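Local coordinates for effector protein B, substrate of the Dot/Icm secretion system (Legionella drancourtii, PDB 4JVS) that probably acts as a GTPase-activating protein, through the GAP domain in this chain, on a small GTPase of the host cell, at residues A[91-96]-A[119-124]; A[147-150]-A[156-159]; A[245-250]-A[283-288]. One frame throughout, in Å; residues are numbered along the deposited sequence.

Contact 1. Residues A[91-96]-A[119-124]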
loop_
_atom_site.group_PDB
_atom_site.type_symbol
_atom_site.label_atom_id
_atom_site.label_comp_id
_atom_site.label_asym_id
_atom_site.label_seq_id
_atom_site.Cartn_x
_atom_site.Cartn_y
_atom_site.Cartn_z
ATOM N N ASN A 91 4.425 -24.972 9.878
ATOM C CA ASN A 91 3.115 -24.418 9.557
ATOM C C ASN A 91 3.190 -22.902 9.389
ATOM O O ASN A 91 2.185 -22.212 9.506
ATOM C CB ASN A 91 2.072 -24.806 10.620
ATOM C CG ASN A 91 2.388 -24.228 12.007
ATOM O OD1 ASN A 91 3.451 -23.643 12.233
ATOM N ND2 ASN A 91 1.464 -24.409 12.944
ATOM N N HIS A 92 4.387 -22.386 9.130
ATOM C CA HIS A 92 4.583 -20.937 9.058
ATOM C C HIS A 92 5.447 -20.510 7.871
ATOM O O HIS A 92 6.363 -21.229 7.459
ATOM C CB HIS A 92 5.119 -20.355 10.391
ATOM C CG HIS A 92 6.513 -20.788 10.743
ATOM N ND1 HIS A 92 7.629 -20.033 10.440
ATOM C CD2 HIS A 92 6.971 -21.892 11.385
ATOM C CE1 HIS A 92 8.713 -20.657 10.872
ATOM N NE2 HIS A 92 8.341 -21.786 11.451
ATOM N N ASN A 93 5.125 -19.343 7.317
ATOM C CA ASN A 93 5.943 -18.740 6.277
ATOM C C ASN A 93 7.253 -18.267 6.871
ATOM O O ASN A 93 7.438 -18.291 8.088
ATOM C CB ASN A 93 5.228 -17.568 5.606
ATOM C CG ASN A 93 4.689 -16.564 6.603
ATOM O OD1 ASN A 93 5.443 -15.863 7.273
ATOM N ND2 ASN A 93 3.372 -16.484 6.699
ATOM N N PHE A 94 8.158 -17.812 6.016
ATOM C CA PHE A 94 9.475 -17.464 6.501
ATOM C C PHE A 94 9.584 -16.054 7.082
ATOM O O PHE A 94 10.693 -15.588 7.371
ATOM C CB PHE A 94 10.556 -17.758 5.452
ATOM C CG PHE A 94 10.299 -17.162 4.085
ATOM C CD1 PHE A 94 10.027 -15.806 3.925
ATOM C CD2 PHE A 94 10.399 -17.957 2.948
ATOM C CE1 PHE A 94 9.818 -15.263 2.654
ATOM C CE2 PHE A 94 10.199 -17.423 1.674
ATOM C CZ PHE A 94 9.913 -16.071 1.523
ATOM N N PHE A 95 8.443 -15.386 7.267
ATOM C CA PHE A 95 8.430 -14.019 7.817
ATOM C C PHE A 95 8.413 -13.995 9.337
ATOM O O PHE A 95 8.666 -12.955 9.943
ATOM C CB PHE A 95 7.229 -13.224 7.307
ATOM C CG PHE A 95 7.237 -12.986 5.830
ATOM C CD1 PHE A 95 8.103 -12.064 5.268
ATOM C CD2 PHE A 95 6.374 -13.674 5.003
ATOM C CE1 PHE A 95 8.106 -11.842 3.912
ATOM C CE2 PHE A 95 6.371 -13.450 3.650
ATOM C CZ PHE A 95 7.237 -12.535 3.101
ATOM N N THR A 96 8.107 -15.148 9.930
ATOM C CA THR A 96 7.933 -15.311 11.379
ATOM C C THR A 96 9.078 -14.716 12.219
ATOM O O THR A 96 8.842 -14.106 13.270
ATOM C CB THR A 96 7.670 -16.807 11.729
ATOM O OG1 THR A 96 6.281 -17.099 11.522
ATOM C CG2 THR A 96 8.052 -17.142 13.175
ATOM N N SER A 119 3.155 -16.954 -1.304
ATOM C CA SER A 119 2.537 -16.488 -2.542
ATOM C C SER A 119 1.222 -15.723 -2.332
ATOM O O SER A 119 0.828 -14.899 -3.161
ATOM C CB SER A 119 2.305 -17.658 -3.502
ATOM O OG SER A 119 3.495 -17.996 -4.190
ATOM N N VAL A 120 0.534 -16.002 -1.236
ATOM C CA VAL A 120 -0.674 -15.253 -0.917
ATOM C C VAL A 120 -0.307 -13.844 -0.410
ATOM O O VAL A 120 -0.880 -12.835 -0.836
ATOM C CB VAL A 120 -1.521 -15.990 0.119
ATOM C CG1 VAL A 120 -2.864 -15.338 0.237
ATOM C CG2 VAL A 120 -1.671 -17.441 -0.286
ATOM N N ILE A 121 0.658 -13.793 0.498
ATOM C CA ILE A 121 1.218 -12.542 0.956
ATOM C C ILE A 121 1.685 -11.722 -0.252
ATOM O O ILE A 121 1.281 -10.560 -0.415
ATOM C CB ILE A 121 2.377 -12.799 1.942
ATOM C CG1 ILE A 121 1.855 -13.563 3.168
ATOM C CG2 ILE A 121 3.029 -11.490 2.370
ATOM C CD1 ILE A 121 2.928 -14.221 4.024
ATOM N N LEU A 122 2.504 -12.339 -1.107
ATOM C CA LEU A 122 2.982 -11.684 -2.326
ATOM C C LEU A 122 1.848 -11.099 -3.168
ATOM O O LEU A 122 1.902 -9.932 -3.570
ATOM C CB LEU A 122 3.782 -12.653 -3.176
ATOM C CG LEU A 122 4.357 -12.035 -4.448
ATOM C CD1 LEU A 122 5.364 -10.954 -4.064
ATOM C CD2 LEU A 122 4.980 -13.102 -5.362
ATOM N N ARG A 123 0.812 -11.862 -3.394
ATOM C CA ARG A 123 -0.351 -11.358 -4.069
ATOM C C ARG A 123 -1.032 -10.248 -3.344
ATOM O O ARG A 123 -1.558 -9.366 -3.940
ATOM C CB ARG A 123 -1.349 -12.468 -4.217
ATOM C CG ARG A 123 -1.146 -13.360 -5.353
ATOM C CD ARG A 123 -2.117 -14.450 -5.202
ATOM N NE ARG A 123 -2.021 -15.492 -6.200
ATOM C CZ ARG A 123 -1.658 -16.740 -5.943
ATOM N NH1 ARG A 123 -1.633 -17.632 -6.894
ATOM N NH2 ARG A 123 -1.325 -17.107 -4.738
ATOM N N HIS A 124 -1.066 -10.319 -2.040
ATOM C CA HIS A 124 -1.763 -9.313 -1.253
ATOM C C HIS A 124 -1.095 -7.954 -1.305
ATOM O O HIS A 124 -1.767 -6.924 -1.422
ATOM C CB HIS A 124 -1.887 -9.762 0.200
ATOM C CG HIS A 124 -3.119 -10.560 0.478
ATOM N ND1 HIS A 124 -4.249 -10.477 -0.305
ATOM C CD2 HIS A 124 -3.396 -11.468 1.445
ATOM C CE1 HIS A 124 -5.169 -11.302 0.164
ATOM N NE2 HIS A 124 -4.678 -11.912 1.226
#
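One methyl of I121, CD1, touches two side chains of the loop 91-96. CD1 lies 3.5 Å from ND2 of N93 and also 3.5 Å from CE2 of F95. The second branch, CG2, reaches only the phenylalanine, 4.1 Å from F95 CE2. N93 and I121 cross at about a right angle. F95 and I121 instead run past each other in opposite directions. CD1 approaches the F95 ring at a slant, near the CD2–CE2 side.

The loop side chains are set by the turn they belong to. N93 to T96 form a type I beta turn. N93 OD1 accepts the backbone N of F95 at 3.0 Å, which makes an Asx turn. That donor lies in the carbonyl plane, on a lone pair of OD1. With N93 CG between its own backbone N and carbonyl carbon (chi1 51°), OD1 folds back to the turn. The other end of the amide then faces the helix. N93 ND2 donates to Y116 O, and it also makes a hydrogen bond with Y141 OH. One residue earlier, H92 ND1 gives a 2.9 Å bond to N93 O.

Further out, F94 N bonds to E118 OE2, at the first residue of helix 118-124. On the helix, S119 OG bonds to A75 O, and R123 pairs with E76, tying this short helix to helix 60-80. The contact thus sets the loop 91-96 on helix 118-124 inside the LepB GAP N-terminal subdomain.

The chemistry is divided. Across the contact the I121 methyl meets an aromatic ring and an amide nitrogen; only the first is an apolar pair. The polar groups of N93 are met within the loop and by its neighbours. The amide can therefore lie against isoleucine in a buried place with its polar atoms still satisfied.

Contact 2. Residues A[147-150]-A[156-159]; sequences DYCR and PWAK
The Y148 and W157 rings meet at a slant, with planes 77° apart and the tyrosine centroid 5.2 Å from that of the five-membered ring of W157. Y148 CD2 lies 3.7 Å from W157 CD1, and Y148 CE2 lies 3.7 Å from W157 CB. C149 takes the edge of the indole. Its SG sits near the ring plane, 3.5 Å from CD1 and 3.5 Å from NE1 of W157. This is a cysteine sulfur-aromatic contact made at the rim. F94 stacks on Y148, and F95 meets W157 edge-to-face.

The torsions explain the meeting. Y148 and W157 both carry CG anti to the backbone N (chi1 -171° and 174°), which turns each ring toward the other helix. C149 points its sulfur beside its own backbone N and along A158, where SG lies 4.4 Å from CB of A158.

The backbones come near each other here, with C149 and A158 the closest pair. Two consecutive helices of the LepB GAP N-terminal subdomain, 142-151 and 156-177, pack here across a short link. In that link F152 also meets the Y148 ring, and S155 OG bonds to A158 N at the start of the second helix.

On the far side of the first helix, R150 NH1 bridges to D147 OD1. It comes from the anti side and a little out of the carboxylate plane. R150 NH2 also makes a long, weak ion pair with an acidic side chain of another protein chain.

What crosses the joint is aromatic, sulfur and alanine methyl contacts. The D147–R150 bridge lies within the first helix and does not join the two segments, so the hold between them rests on shape and dispersion rather than on charge.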
loop_
_atom_site.group_PDB
_atom_site.type_symbol
_atom_site.label_atom_id
_atom_site.label_comp_id
_atom_site.label_asym_id
_atom_site.label_seq_id
_atom_site.Cartn_x
_atom_site.Cartn_y
_atom_site.Cartn_z
ATOM N N ASP A 147 11.203 -5.938 6.156
ATOM C CA ASP A 147 12.345 -6.408 6.928
ATOM C C ASP A 147 13.068 -7.538 6.219
ATOM O O ASP A 147 14.292 -7.568 6.188
ATOM C CB ASP A 147 11.911 -6.856 8.320
ATOM C CG ASP A 147 11.752 -5.694 9.278
ATOM O OD1 ASP A 147 12.329 -4.617 8.994
ATOM O OD2 ASP A 147 11.057 -5.858 10.307
ATOM N N TYR A 148 12.296 -8.465 5.657
ATOM C CA TYR A 148 12.841 -9.544 4.853
ATOM C C TYR A 148 13.665 -8.995 3.678
ATOM O O TYR A 148 14.825 -9.361 3.496
ATOM C CB TYR A 148 11.721 -10.471 4.361
ATOM C CG TYR A 148 12.233 -11.738 3.707
ATOM C CD1 TYR A 148 12.329 -12.919 4.422
ATOM C CD2 TYR A 148 12.652 -11.744 2.375
ATOM C CE1 TYR A 148 12.816 -14.070 3.832
ATOM C CE2 TYR A 148 13.141 -12.893 1.779
ATOM C CZ TYR A 148 13.217 -14.051 2.509
ATOM O OH TYR A 148 13.689 -15.196 1.916
ATOM N N CYS A 149 13.079 -8.100 2.893
ATOM C CA CYS A 149 13.770 -7.566 1.723
ATOM C C CYS A 149 15.077 -6.840 2.085
ATOM O O CYS A 149 15.942 -6.637 1.224
ATOM C CB CYS A 149 12.842 -6.640 0.933
ATOM S SG CYS A 149 11.369 -7.424 0.283
ATOM N N ARG A 150 15.236 -6.491 3.358
ATOM C CA ARG A 150 16.428 -5.783 3.802
ATOM C C ARG A 150 17.552 -6.780 4.123
ATOM O O ARG A 150 18.684 -6.636 3.652
ATOM C CB ARG A 150 16.088 -4.872 4.984
ATOM C CG ARG A 150 17.142 -3.832 5.315
ATOM C CD ARG A 150 16.847 -3.125 6.634
ATOM N NE ARG A 150 15.688 -2.247 6.562
ATOM C CZ ARG A 150 14.584 -2.416 7.278
ATOM N NH1 ARG A 150 14.493 -3.432 8.124
ATOM N NH2 ARG A 150 13.573 -1.563 7.152
ATOM N N PRO A 156 14.578 -14.608 -3.673
ATOM C CA PRO A 156 13.533 -14.766 -4.682
ATOM C C PRO A 156 12.378 -13.835 -4.351
ATOM O O PRO A 156 11.900 -13.151 -5.250
ATOM C CB PRO A 156 13.114 -16.228 -4.516
ATOM C CG PRO A 156 14.310 -16.886 -3.949
ATOM C CD PRO A 156 14.900 -15.885 -3.020
ATOM N N TRP A 157 11.981 -13.792 -3.078
ATOM C CA TRP A 157 10.939 -12.881 -2.600
ATOM C C TRP A 157 11.184 -11.445 -3.029
ATOM O O TRP A 157 10.299 -10.797 -3.585
ATOM C CB TRP A 157 10.820 -12.916 -1.073
ATOM C CG TRP A 157 9.863 -11.897 -0.564
ATOM C CD1 TRP A 157 10.163 -10.655 -0.082
ATOM C CD2 TRP A 157 8.434 -12.012 -0.514
ATOM N NE1 TRP A 157 9.008 -9.992 0.272
ATOM C CE2 TRP A 157 7.935 -10.805 0.017
ATOM C CE3 TRP A 157 7.531 -13.019 -0.865
ATOM C CZ2 TRP A 157 6.574 -10.581 0.206
ATOM C CZ3 TRP A 157 6.186 -12.798 -0.671
ATOM C CH2 TRP A 157 5.718 -11.587 -0.141
ATOM N N ALA A 158 12.389 -10.949 -2.769
ATOM C CA ALA A 158 12.721 -9.572 -3.103
ATOM C C ALA A 158 12.624 -9.332 -4.600
ATOM O O ALA A 158 12.263 -8.237 -5.024
ATOM C CB ALA A 158 14.105 -9.222 -2.604
ATOM N N LYS A 159 12.934 -10.356 -5.392
ATOM C CA LYS A 159 12.878 -10.231 -6.845
ATOM C C LYS A 159 11.444 -10.190 -7.364
ATOM O O LYS A 159 11.132 -9.425 -8.280
ATOM C CB LYS A 159 13.684 -11.347 -7.522
ATOM C CG LYS A 159 15.195 -11.153 -7.386
ATOM C CD LYS A 159 16.005 -12.356 -7.860
ATOM C CE LYS A 159 17.500 -12.158 -7.617
ATOM N NZ LYS A 159 18.299 -13.314 -8.113
#

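Contact 3. Residues A[245-250]-A[283-288]; sequences QLATIC and DAFMGR
F285 leaves the loop 283-288 and runs to the helix 243-253, where it meets A247 and T248. At CB the side chain turns toward the helix, with CG beside the backbone N and anti to the carbonyl carbon (chi1 -50°). Along the ring, one face is met by the preceding residue: A284 CB stands 4.0 Å above its plane, offset toward the rim. In the ring plane, R288 CD lies at the edge. Farther along, CE1 of F285 approaches OG1 of T248 at 4.0 Å. The hydroxyl oxygen lies at the ring edge, near its plane. On the other flank, CE2 of F285 is 4.1 Å from A247 CB. The tip, CZ of F285, comes closest to the same methyl, at 3.7 Å, and that approach is oblique.

T248 OG1 bonds to D244 O, one turn back on its own helix, and makes a weak bond with A111 N. Its hydroxyl is therefore held while its side chain crosses the phenylalanine at about a right angle. F251, one turn beyond A247, meets the F285 ring edge-to-face.

The loop carries a type I turn from F285 to R288, closed by R288 N to F285 O at 3.2 Å. G287 in this turn makes backbone hydrogen bonds to another protein chain, R288 packs on an aromatic side chain of that chain, and a bound GDP lies about 11 Å from the F285 side chain. The arrangement is a beta turn pinned to a helix of the LepB GAP C-terminal subdomain, at the interface with what is probably the GTPase partner.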
loop_
_atom_site.group_PDB
_atom_site.type_symbol
_atom_site.label_atom_id
_atom_site.label_comp_id
_atom_site.label_asym_id
_atom_site.label_seq_id
_atom_site.Cartn_x
_atom_site.Cartn_y
_atom_site.Cartn_z
ATOM N N GLN A 245 -8.239 -13.117 14.514
ATOM C CA GLN A 245 -7.424 -14.045 13.741
ATOM C C GLN A 245 -8.322 -15.032 12.979
ATOM O O GLN A 245 -8.101 -15.323 11.793
ATOM C CB GLN A 245 -6.445 -14.794 14.657
ATOM C CG GLN A 245 -5.037 -14.200 14.734
ATOM C CD GLN A 245 -4.172 -14.839 15.828
ATOM O OE1 GLN A 245 -4.684 -15.440 16.772
ATOM N NE2 GLN A 245 -2.857 -14.709 15.697
ATOM N N LEU A 246 -9.347 -15.534 13.660
ATOM C CA LEU A 246 -10.216 -16.548 13.081
ATOM C C LEU A 246 -11.054 -15.985 11.933
ATOM O O LEU A 246 -11.191 -16.619 10.887
ATOM C CB LEU A 246 -11.113 -17.164 14.162
ATOM C CG LEU A 246 -10.488 -18.101 15.204
ATOM C CD1 LEU A 246 -11.453 -18.346 16.339
ATOM C CD2 LEU A 246 -10.095 -19.414 14.575
ATOM N N ALA A 247 -11.606 -14.790 12.141
ATOM C CA ALA A 247 -12.382 -14.076 11.126
ATOM C C ALA A 247 -11.524 -13.729 9.914
ATOM O O ALA A 247 -11.989 -13.814 8.775
ATOM C CB ALA A 247 -12.977 -12.808 11.716
ATOM N N THR A 248 -10.283 -13.319 10.167
ATOM C CA THR A 248 -9.316 -13.095 9.103
ATOM C C THR A 248 -9.175 -14.336 8.216
ATOM O O THR A 248 -9.134 -14.231 6.987
ATOM C CB THR A 248 -7.941 -12.701 9.667
ATOM O OG1 THR A 248 -8.058 -11.462 10.369
ATOM C CG2 THR A 248 -6.913 -12.532 8.548
ATOM N N ILE A 249 -9.115 -15.508 8.844
ATOM C CA ILE A 249 -8.996 -16.772 8.115
ATOM C C ILE A 249 -10.255 -17.042 7.286
ATOM O O ILE A 249 -10.172 -17.338 6.093
ATOM C CB ILE A 249 -8.700 -17.967 9.068
ATOM C CG1 ILE A 249 -7.295 -17.843 9.666
ATOM C CG2 ILE A 249 -8.831 -19.274 8.329
ATOM C CD1 ILE A 249 -6.945 -18.894 10.709
ATOM N N CYS A 250 -11.419 -16.927 7.917
ATOM C CA CYS A 250 -12.688 -17.117 7.226
ATOM C C CYS A 250 -12.842 -16.212 6.001
ATOM O O CYS A 250 -13.208 -16.679 4.915
ATOM C CB CYS A 250 -13.843 -16.881 8.190
ATOM S SG CYS A 250 -13.997 -18.185 9.389
ATOM N N ASP A 283 -15.897 -3.964 14.635
ATOM C CA ASP A 283 -15.701 -2.776 13.841
ATOM C C ASP A 283 -14.377 -2.855 13.140
ATOM O O ASP A 283 -13.996 -1.969 12.422
ATOM C CB ASP A 283 -15.644 -1.575 14.766
ATOM C CG ASP A 283 -16.963 -1.250 15.379
ATOM O OD1 ASP A 283 -17.948 -1.164 14.636
ATOM O OD2 ASP A 283 -17.018 -1.068 16.605
ATOM N N ALA A 284 -13.653 -3.916 13.402
ATOM C CA ALA A 284 -12.300 -4.064 12.897
ATOM C C ALA A 284 -12.271 -4.389 11.419
ATOM O O ALA A 284 -11.227 -4.258 10.784
ATOM C CB ALA A 284 -11.549 -5.125 13.685
ATOM N N PHE A 285 -13.406 -4.813 10.875
ATOM C CA PHE A 285 -13.471 -5.214 9.472
ATOM C C PHE A 285 -14.373 -4.297 8.645
ATOM O O PHE A 285 -14.633 -4.559 7.475
ATOM C CB PHE A 285 -13.909 -6.680 9.344
ATOM C CG PHE A 285 -13.129 -7.610 10.217
ATOM C CD1 PHE A 285 -11.926 -8.140 9.788
ATOM C CD2 PHE A 285 -13.585 -7.938 11.484
ATOM C CE1 PHE A 285 -11.195 -8.987 10.601
ATOM C CE2 PHE A 285 -12.862 -8.784 12.301
ATOM C CZ PHE A 285 -11.662 -9.309 11.861
ATOM N N MET A 286 -14.829 -3.216 9.265
ATOM C CA MET A 286 -15.734 -2.261 8.635
ATOM C C MET A 286 -15.188 -1.814 7.282
ATOM O O MET A 286 -15.877 -1.896 6.255
ATOM C CB MET A 286 -15.886 -1.035 9.540
ATOM C CG MET A 286 -16.995 -0.082 9.141
ATOM S SD MET A 286 -18.567 -0.629 9.826
ATOM C CE MET A 286 -18.223 -0.510 11.585
ATOM N N GLY A 287 -13.941 -1.385 7.288
ATOM C CA GLY A 287 -13.314 -0.776 6.149
ATOM C C GLY A 287 -12.850 -1.660 5.033
ATOM O O GLY A 287 -12.322 -1.186 4.088
ATOM N N ARG A 288 -13.062 -2.950 5.155
ATOM C CA ARG A 288 -12.619 -3.921 4.179
ATOM C C ARG A 288 -13.375 -3.843 2.908
ATOM O O ARG A 288 -14.499 -3.494 2.889
ATOM C CB ARG A 288 -12.650 -5.320 4.758
ATOM C CG ARG A 288 -11.462 -5.626 5.589
ATOM C CD ARG A 288 -11.473 -6.997 6.069
ATOM N NE ARG A 288 -11.214 -7.965 5.052
ATOM C CZ ARG A 288 -10.529 -9.049 5.264
ATOM N NH1 ARG A 288 -10.040 -9.280 6.437
ATOM N NH2 ARG A 288 -10.350 -9.898 4.308
#

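Contacts 1 and 2 both lie in the N-terminal subdomain and touch each other. F94 and F95 of the loop 91-96 pack on Y148 and W157, and W157 also lies on I121 and L122 of helix 118-124, so the two form one continuous apolar region. Contact 3 belongs to the C-terminal subdomain and stands apart, about 7 Å from contact 1 and 15 Å from contact 2 at the nearest atoms. The touching residues of contacts 1 and 3 are all buried, while contact 2 is partly buried. Contacts 1 and 3 each set a turn-bearing loop against a helix; contact 2 joins successive helices through aromatic rings and sulfur.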